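Local coordinates for coiled-coil and C2 domain-containing protein 1-like (Drosophila melanogaster, PDB 6EI6) that binds phosphatidylinositol monophosphates through its C2 domain and supports ESCRT-III activity in endosomal sorting, probably by preventing inappropriate polymerisation of shrub, at residues I187-Y198 and I210-E221. Numbering follows the deposited sequence.
With SO4 (sulfate ion), chain C.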
ATOM      1  N   ILE A 187      -8.124  -7.652  -9.901  1.00 60.87           N
ATOM      2  CA  ILE A 187      -8.649  -6.460  -9.259  1.00 54.48           C
ATOM      3  C   ILE A 187      -7.547  -5.756  -8.481  1.00 53.59           C
ATOM      4  O   ILE A 187      -7.391  -4.534  -8.570  1.00 52.27           O
ATOM      5  CB  ILE A 187      -9.848  -6.835  -8.372  1.00 56.20           C
ATOM      6  CG1 ILE A 187     -11.086  -7.114  -9.246  1.00 61.12           C
ATOM      7  CG2 ILE A 187     -10.115  -5.762  -7.312  1.00 50.24           C
ATOM      8  CD1 ILE A 187     -12.174  -7.894  -8.518  1.00 64.58           C
ATOM      9  N   PHE A 188      -6.747  -6.518  -7.723  1.00 51.04           N
ATOM     10  CA  PHE A 188      -5.638  -5.896  -7.008  1.00 45.97           C
ATOM     11  C   PHE A 188      -4.578  -5.355  -7.955  1.00 47.71           C
ATOM     12  O   PHE A 188      -3.944  -4.343  -7.642  1.00 46.63           O
ATOM     13  CB  PHE A 188      -5.019  -6.881  -6.030  1.00 46.22           C
ATOM     14  CG  PHE A 188      -5.803  -7.034  -4.784  1.00 45.64           C
ATOM     15  CD1 PHE A 188      -5.568  -6.199  -3.709  1.00 43.38           C
ATOM     16  CD2 PHE A 188      -6.809  -7.983  -4.699  1.00 44.45           C
ATOM     17  CE1 PHE A 188      -6.314  -6.325  -2.545  1.00 42.86           C
ATOM     18  CE2 PHE A 188      -7.551  -8.118  -3.552  1.00 43.66           C
ATOM     19  CZ  PHE A 188      -7.303  -7.293  -2.467  1.00 46.47           C
ATOM     20  N   LYS A 189      -4.393  -5.978  -9.123  1.00 48.78           N
ATOM     21  CA  LYS A 189      -3.366  -5.507 -10.046  1.00 51.68           C
ATOM     22  C   LYS A 189      -3.762  -4.182 -10.691  1.00 52.81           C
ATOM     23  O   LYS A 189      -2.947  -3.255 -10.788  1.00 51.11           O
ATOM     24  CB  LYS A 189      -3.102  -6.566 -11.121  1.00 55.05           C
ATOM     25  CG  LYS A 189      -1.709  -6.456 -11.779  1.00 57.08           C
ATOM     26  CD  LYS A 189      -1.219  -7.829 -12.310  1.00 61.42           C
ATOM     27  CE  LYS A 189       0.311  -7.979 -12.263  1.00 64.45           C
ATOM     28  NZ  LYS A 189       0.838  -8.216 -10.869  1.00 64.27           N
ATOM     29  N   ARG A 190      -5.019  -4.065 -11.122  1.00 55.84           N
ATOM     30  CA  ARG A 190      -5.377  -3.038 -12.089  1.00 59.38           C
ATOM     31  C   ARG A 190      -6.359  -2.001 -11.564  1.00 57.94           C
ATOM     32  O   ARG A 190      -6.473  -0.927 -12.164  1.00 60.87           O
ATOM     33  CB  ARG A 190      -5.954  -3.670 -13.367  1.00 61.53           C
ATOM     34  CG  ARG A 190      -4.923  -4.326 -14.259  1.00 65.72           C
ATOM     35  CD  ARG A 190      -5.494  -4.786 -15.585  1.00 76.84           C
ATOM     36  NE  ARG A 190      -6.162  -6.089 -15.580  1.00 79.19           N
ATOM     37  CZ  ARG A 190      -5.739  -7.116 -16.322  1.00 85.23           C
ATOM     38  NH1 ARG A 190      -4.678  -6.983 -17.093  1.00 87.65           N
ATOM     39  NH2 ARG A 190      -6.365  -8.286 -16.325  1.00 83.08           N
ATOM     40  N   HIS A 191      -7.082  -2.288 -10.493  1.00 55.81           N
ATOM     41  CA  HIS A 191      -8.306  -1.566 -10.153  1.00 53.68           C
ATOM     42  C   HIS A 191      -8.171  -0.946  -8.767  1.00 51.81           C
ATOM     43  O   HIS A 191      -7.119  -1.023  -8.127  1.00 51.28           O
ATOM     44  CB  HIS A 191      -9.512  -2.509 -10.268  1.00 53.70           C
ATOM     45  CG  HIS A 191      -9.724  -3.035 -11.661  1.00 62.32           C
ATOM     46  ND1 HIS A 191      -9.808  -2.212 -12.768  1.00 66.90           N
ATOM     47  CD2 HIS A 191      -9.857  -4.299 -12.126  1.00 64.56           C
ATOM     48  CE1 HIS A 191      -9.989  -2.947 -13.852  1.00 65.68           C
ATOM     49  NE2 HIS A 191     -10.026  -4.217 -13.490  1.00 67.60           N
ATOM     50  N   GLY A 192      -9.245  -0.308  -8.312  1.00 50.29           N
ATOM     51  CA  GLY A 192      -9.176   0.481  -7.105  1.00 39.73           C
ATOM     52  C   GLY A 192     -10.500   0.536  -6.373  1.00 46.31           C
ATOM     53  O   GLY A 192     -11.499  -0.056  -6.789  1.00 48.43           O
ATOM     54  N   VAL A 193     -10.479   1.257  -5.252  1.00 42.13           N
ATOM     55  CA  VAL A 193     -11.634   1.519  -4.402  1.00 42.09           C
ATOM     56  C   VAL A 193     -12.062   2.968  -4.609  1.00 47.13           C
ATOM     57  O   VAL A 193     -11.219   3.872  -4.580  1.00 43.95           O
ATOM     58  CB  VAL A 193     -11.274   1.279  -2.927  1.00 47.19           C
ATOM     59  CG1 VAL A 193     -12.486   1.438  -2.049  1.00 46.64           C
ATOM     60  CG2 VAL A 193     -10.636  -0.086  -2.767  1.00 49.42           C
ATOM     61  N   LYS A 194     -13.368   3.195  -4.786  1.00 47.70           N
ATOM     62  CA  LYS A 194     -13.919   4.517  -5.067  1.00 46.90           C
ATOM     63  C   LYS A 194     -14.563   5.095  -3.809  1.00 45.45           C
ATOM     64  O   LYS A 194     -15.376   4.428  -3.166  1.00 45.12           O
ATOM     65  CB  LYS A 194     -14.939   4.434  -6.210  1.00 50.17           C
ATOM     66  CG  LYS A 194     -15.538   5.792  -6.678  1.00 56.80           C
ATOM     67  CD  LYS A 194     -16.796   5.612  -7.588  1.00 59.02           C
ATOM     68  CE  LYS A 194     -16.441   5.516  -9.071  1.00 60.92           C
ATOM     69  NZ  LYS A 194     -17.588   5.039  -9.899  1.00 69.57           N
ATOM     70  N   PHE A 195     -14.197   6.329  -3.456  1.00 43.79           N
ATOM     71  CA  PHE A 195     -14.784   7.043  -2.324  1.00 40.35           C
ATOM     72  C   PHE A 195     -15.524   8.266  -2.844  1.00 45.86           C
ATOM     73  O   PHE A 195     -14.907   9.153  -3.438  1.00 50.70           O
ATOM     74  CB  PHE A 195     -13.718   7.488  -1.323  1.00 40.49           C
ATOM     75  CG  PHE A 195     -12.974   6.364  -0.700  1.00 46.57           C
ATOM     76  CD1 PHE A 195     -11.884   5.787  -1.348  1.00 41.91           C
ATOM     77  CD2 PHE A 195     -13.365   5.863   0.531  1.00 43.17           C
ATOM     78  CE1 PHE A 195     -11.215   4.733  -0.789  1.00 42.93           C
ATOM     79  CE2 PHE A 195     -12.687   4.814   1.107  1.00 44.08           C
ATOM     80  CZ  PHE A 195     -11.604   4.244   0.441  1.00 46.81           C
ATOM     81  N   GLU A 196     -16.826   8.347  -2.591  1.00 49.10           N
ATOM     82  CA  GLU A 196     -17.625   9.498  -3.011  1.00 46.62           C
ATOM     83  C   GLU A 196     -18.052  10.294  -1.787  1.00 42.24           C
ATOM     84  O   GLU A 196     -18.674   9.746  -0.878  1.00 46.18           O
ATOM     85  CB  GLU A 196     -18.823   9.051  -3.837  1.00 40.10           C
ATOM     86  CG  GLU A 196     -18.389   8.519  -5.174  1.00 38.58           C
ATOM     87  CD  GLU A 196     -19.519   7.896  -5.954  1.00 51.14           C
ATOM     88  OE1 GLU A 196     -20.636   7.835  -5.411  1.00 54.48           O
ATOM     89  OE2 GLU A 196     -19.294   7.464  -7.109  1.00 62.48           O
ATOM     90  N   ILE A 197     -17.688  11.572  -1.748  1.00 41.54           N
ATOM     91  CA  ILE A 197     -17.965  12.422  -0.598  1.00 49.20           C
ATOM     92  C   ILE A 197     -19.216  13.248  -0.898  1.00 53.22           C
ATOM     93  O   ILE A 197     -19.275  13.975  -1.897  1.00 50.57           O
ATOM     94  CB  ILE A 197     -16.765  13.315  -0.259  1.00 49.00           C
ATOM     95  CG1 ILE A 197     -15.564  12.459   0.143  1.00 50.38           C
ATOM     96  CG2 ILE A 197     -17.116  14.231   0.891  1.00 52.90           C
ATOM     97  CD1 ILE A 197     -14.634  12.082  -1.015  1.00 47.22           C
ATOM     98  N   TYR A 198     -20.235  13.120  -0.055  1.00 51.56           N
ATOM     99  CA  TYR A 198     -21.525  13.742  -0.319  1.00 56.08           C
ATOM    100  C   TYR A 198     -21.902  14.690   0.806  1.00 59.58           C
ATOM    101  O   TYR A 198     -21.684  14.383   1.987  1.00 57.84           O
ATOM    102  CB  TYR A 198     -22.625  12.705  -0.471  1.00 51.88           C
ATOM    103  CG  TYR A 198     -22.702  12.032  -1.819  1.00 51.48           C
ATOM    104  CD1 TYR A 198     -23.448  12.579  -2.852  1.00 52.01           C
ATOM    105  CD2 TYR A 198     -22.068  10.827  -2.050  1.00 51.07           C
ATOM    106  CE1 TYR A 198     -23.535  11.948  -4.081  1.00 42.76           C
ATOM    107  CE2 TYR A 198     -22.165  10.195  -3.275  1.00 47.32           C
ATOM    108  CZ  TYR A 198     -22.892  10.761  -4.280  1.00 41.61           C
ATOM    109  OH  TYR A 198     -22.971  10.119  -5.497  1.00 48.48           O
ATOM    110  N   ILE A 210     -19.700  16.190  -3.343  1.00 49.59           N
ATOM    111  CA  ILE A 210     -18.622  17.143  -3.086  1.00 48.50           C
ATOM    112  C   ILE A 210     -17.362  16.798  -3.882  1.00 56.20           C
ATOM    113  O   ILE A 210     -16.677  17.690  -4.402  1.00 57.27           O
ATOM    114  CB  ILE A 210     -18.316  17.174  -1.585  1.00 53.34           C
ATOM    115  CG1 ILE A 210     -19.542  17.619  -0.809  1.00 52.02           C
ATOM    116  CG2 ILE A 210     -17.121  18.066  -1.313  1.00 51.42           C
ATOM    117  CD1 ILE A 210     -19.229  17.873   0.619  1.00 55.40           C
ATOM    118  N   GLY A 211     -17.001  15.518  -3.941  1.00 52.43           N
ATOM    119  CA  GLY A 211     -15.827  15.105  -4.689  1.00 51.47           C
ATOM    120  C   GLY A 211     -15.622  13.606  -4.603  1.00 49.83           C
ATOM    121  O   GLY A 211     -16.196  12.921  -3.750  1.00 48.03           O
ATOM    122  N   THR A 212     -14.780  13.114  -5.508  1.00 50.26           N
ATOM    123  CA  THR A 212     -14.442  11.705  -5.613  1.00 49.06           C
ATOM    124  C   THR A 212     -12.949  11.482  -5.345  1.00 50.92           C
ATOM    125  O   THR A 212     -12.105  12.342  -5.644  1.00 48.98           O
ATOM    126  CB  THR A 212     -14.842  11.159  -6.990  1.00 44.18           C
ATOM    127  OG1 THR A 212     -16.265  11.271  -7.134  1.00 49.16           O
ATOM    128  CG2 THR A 212     -14.480   9.682  -7.117  1.00 55.55           C
ATOM    129  N   VAL A 213     -12.640  10.324  -4.750  1.00 46.40           N
ATOM    130  CA  VAL A 213     -11.280   9.852  -4.517  1.00 45.55           C
ATOM    131  C   VAL A 213     -11.195   8.399  -4.974  1.00 48.27           C
ATOM    132  O   VAL A 213     -12.013   7.570  -4.559  1.00 51.09           O
ATOM    133  CB  VAL A 213     -10.891   9.962  -3.033  1.00 45.92           C
ATOM    134  CG1 VAL A 213      -9.618   9.206  -2.783  1.00 43.79           C
ATOM    135  CG2 VAL A 213     -10.770  11.422  -2.598  1.00 44.50           C
ATOM    136  N   ASN A 214     -10.211   8.084  -5.817  1.00 42.36           N
ATOM    137  CA  ASN A 214     -10.009   6.724  -6.312  1.00 46.11           C
ATOM    138  C   ASN A 214      -8.628   6.231  -5.906  1.00 47.41           C
ATOM    139  O   ASN A 214      -7.622   6.818  -6.309  1.00 52.56           O
ATOM    140  CB  ASN A 214     -10.163   6.659  -7.830  1.00 46.31           C
ATOM    141  CG  ASN A 214     -11.610   6.574  -8.250  1.00 59.47           C
ATOM    142  OD1 ASN A 214     -12.279   5.571  -7.980  1.00 61.89           O
ATOM    143  ND2 ASN A 214     -12.116   7.629  -8.904  1.00 56.90           N
ATOM    144  N   VAL A 215      -8.574   5.146  -5.136  1.00 43.04           N
ATOM    145  CA  VAL A 215      -7.318   4.617  -4.603  1.00 45.43           C
ATOM    146  C   VAL A 215      -7.026   3.251  -5.223  1.00 41.01           C
ATOM    147  O   VAL A 215      -7.793   2.297  -5.035  1.00 39.41           O
ATOM    148  CB  VAL A 215      -7.366   4.528  -3.076  1.00 48.47           C
ATOM    149  CG1 VAL A 215      -6.064   3.949  -2.548  1.00 43.73           C
ATOM    150  CG2 VAL A 215      -7.656   5.910  -2.502  1.00 42.62           C
ATOM    151  N   LYS A 216      -5.925   3.162  -5.970  1.00 43.04           N
ATOM    152  CA  LYS A 216      -5.519   1.902  -6.590  1.00 43.35           C
ATOM    153  C   LYS A 216      -5.127   0.873  -5.530  1.00 44.06           C
ATOM    154  O   LYS A 216      -4.465   1.196  -4.537  1.00 42.24           O
ATOM    155  CB  LYS A 216      -4.339   2.125  -7.538  1.00 41.88           C
ATOM    156  CG  LYS A 216      -4.660   2.955  -8.744  1.00 41.39           C
ATOM    157  CD  LYS A 216      -5.784   2.312  -9.525  1.00 47.65           C
ATOM    158  CE  LYS A 216      -5.501   2.378 -11.001  1.00 52.71           C
ATOM    159  NZ  LYS A 216      -6.570   1.659 -11.743  1.00 65.31           N
ATOM    160  N   LEU A 217      -5.512  -0.379  -5.755  1.00 40.62           N
ATOM    161  CA  LEU A 217      -5.235  -1.427  -4.783  1.00 47.09           C
ATOM    162  C   LEU A 217      -3.833  -2.030  -4.917  1.00 44.58           C
ATOM    163  O   LEU A 217      -3.390  -2.740  -4.004  1.00 39.08           O
ATOM    164  CB  LEU A 217      -6.300  -2.528  -4.907  1.00 43.79           C
ATOM    165  CG  LEU A 217      -7.661  -2.191  -4.290  1.00 43.13           C
ATOM    166  CD1 LEU A 217      -8.714  -3.213  -4.672  1.00 43.36           C
ATOM    167  CD2 LEU A 217      -7.545  -2.072  -2.768  1.00 37.84           C
ATOM    168  N   GLN A 218      -3.118  -1.742  -6.005  1.00 42.31           N
ATOM    169  CA  GLN A 218      -1.933  -2.530  -6.326  1.00 45.47           C
ATOM    170  C   GLN A 218      -0.797  -2.453  -5.302  1.00 41.72           C
ATOM    171  O   GLN A 218      -0.068  -3.451  -5.194  1.00 40.62           O
ATOM    172  CB  GLN A 218      -1.444  -2.170  -7.743  1.00 46.46           C
ATOM    173  CG  GLN A 218      -0.350  -1.138  -7.802  1.00 54.19           C
ATOM    174  CD  GLN A 218       1.035  -1.720  -7.613  1.00 54.94           C
ATOM    175  OE1 GLN A 218       1.317  -2.826  -8.082  1.00 56.63           O
ATOM    176  NE2 GLN A 218       1.902  -0.984  -6.906  1.00 49.67           N
ATOM    177  N   PRO A 219      -0.584  -1.364  -4.534  1.00 42.36           N
ATOM    178  CA  PRO A 219       0.397  -1.448  -3.435  1.00 34.84           C
ATOM    179  C   PRO A 219       0.188  -2.627  -2.503  1.00 39.73           C
ATOM    180  O   PRO A 219       1.146  -3.047  -1.841  1.00 40.75           O
ATOM    181  CB  PRO A 219       0.204  -0.122  -2.688  1.00 34.09           C
ATOM    182  CG  PRO A 219      -0.186   0.833  -3.742  1.00 37.92           C
ATOM    183  CD  PRO A 219      -1.065   0.028  -4.703  1.00 41.86           C
ATOM    184  N   LEU A 220      -1.036  -3.150  -2.391  1.00 37.42           N
ATOM    185  CA  LEU A 220      -1.296  -4.268  -1.495  1.00 38.74           C
ATOM    186  C   LEU A 220      -0.744  -5.587  -2.035  1.00 40.90           C
ATOM    187  O   LEU A 220      -0.810  -6.609  -1.334  1.00 39.50           O
ATOM    188  CB  LEU A 220      -2.800  -4.385  -1.207  1.00 34.37           C
ATOM    189  CG  LEU A 220      -3.285  -3.179  -0.389  1.00 38.65           C
ATOM    190  CD1 LEU A 220      -4.761  -3.262  -0.125  1.00 40.09           C
ATOM    191  CD2 LEU A 220      -2.530  -2.983   0.918  1.00 40.95           C
ATOM    192  N   GLU A 221      -0.180  -5.584  -3.247  1.00 42.15           N
ATOM    193  CA  GLU A 221       0.471  -6.785  -3.764  1.00 42.40           C
ATOM    194  C   GLU A 221       1.726  -7.112  -2.969  1.00 41.06           C
ATOM    195  O   GLU A 221       2.025  -8.291  -2.720  1.00 38.68           O
ATOM    196  CB  GLU A 221       0.821  -6.601  -5.235  1.00 40.30           C
ATOM    197  CG  GLU A 221      -0.358  -6.716  -6.153  1.00 44.32           C
ATOM    198  CD  GLU A 221       0.066  -6.784  -7.592  1.00 48.81           C
ATOM    199  OE1 GLU A 221       1.115  -6.169  -7.915  1.00 42.29           O
ATOM    200  OE2 GLU A 221      -0.643  -7.460  -8.382  1.00 49.13           O
TER
HETATM  201  S   SO4 C 901     -10.735   1.265 -11.420  1.00 87.64           S
HETATM  202  O1  SO4 C 901     -11.402   0.281 -10.550  1.00 74.54           O
HETATM  203  O2  SO4 C 901     -10.283   0.635 -12.672  1.00 74.90           O
HETATM  204  O3  SO4 C 901      -9.581   1.840 -10.705  1.00 70.10           O
HETATM  205  O4  SO4 C 901     -11.704   2.315 -11.764  1.00 94.68           O
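K216 is bent at chi2 (-58°) and again at chi3, which brings NZ to the end of helix 182-190. There K216 NZ donates to the carbonyl oxygen R190 O at 2.6 Å. The same NZ also reaches sulfate O3. H191 meets the ion at its ring edge, where ND1 lies 2.9 Å from sulfate O2, and the backbone N of G192 donates to sulfate O1. The sulfate probably comes from the crystallisation liquor, and it ties the turn after the helix to K216.

L217 CB points toward 187-198, and CG, anti to the carbonyl carbon (chi1 -77°), places the methyls against I187 and V193. L217 CD1 lies over one face of the F188 ring, and also 3.9 Å from I187 CG2. F188 CD1 meets L217 CB at 3.9 Å. L217 CD2 packs 3.7 Å from V193 CG2. Next along the helix, K189 NZ forms a salt bridge with E221 OE2 (3.0 Å), approaching on the syn side of the carboxylate.

Beyond the turn the segments form an antiparallel beta ladder. V193 with V215, F195 with V213 and I197 with G211 are hydrogen-bonded pairs. L217 N to H191 O extends the bonding at one end. At the other, I210 and G211 both face I197 in a classic beta bulge; I197 O takes a bond from I210 N (2.7 Å) and a weak one from G211 N.

This is the hairpin of strands 192-199 and 208-216 in the C2 domain, and 208-216 is an outermost strand of its four-stranded sheet. Strand 140-145 flanks 192-199 on its other edge. V193, F195, I197, V213 and V215 share one face of the hairpin. From it F195 and V215 reach strand 241-249, while I197, V213 and V215 touch strand 225-233, both of the second four-stranded sheet.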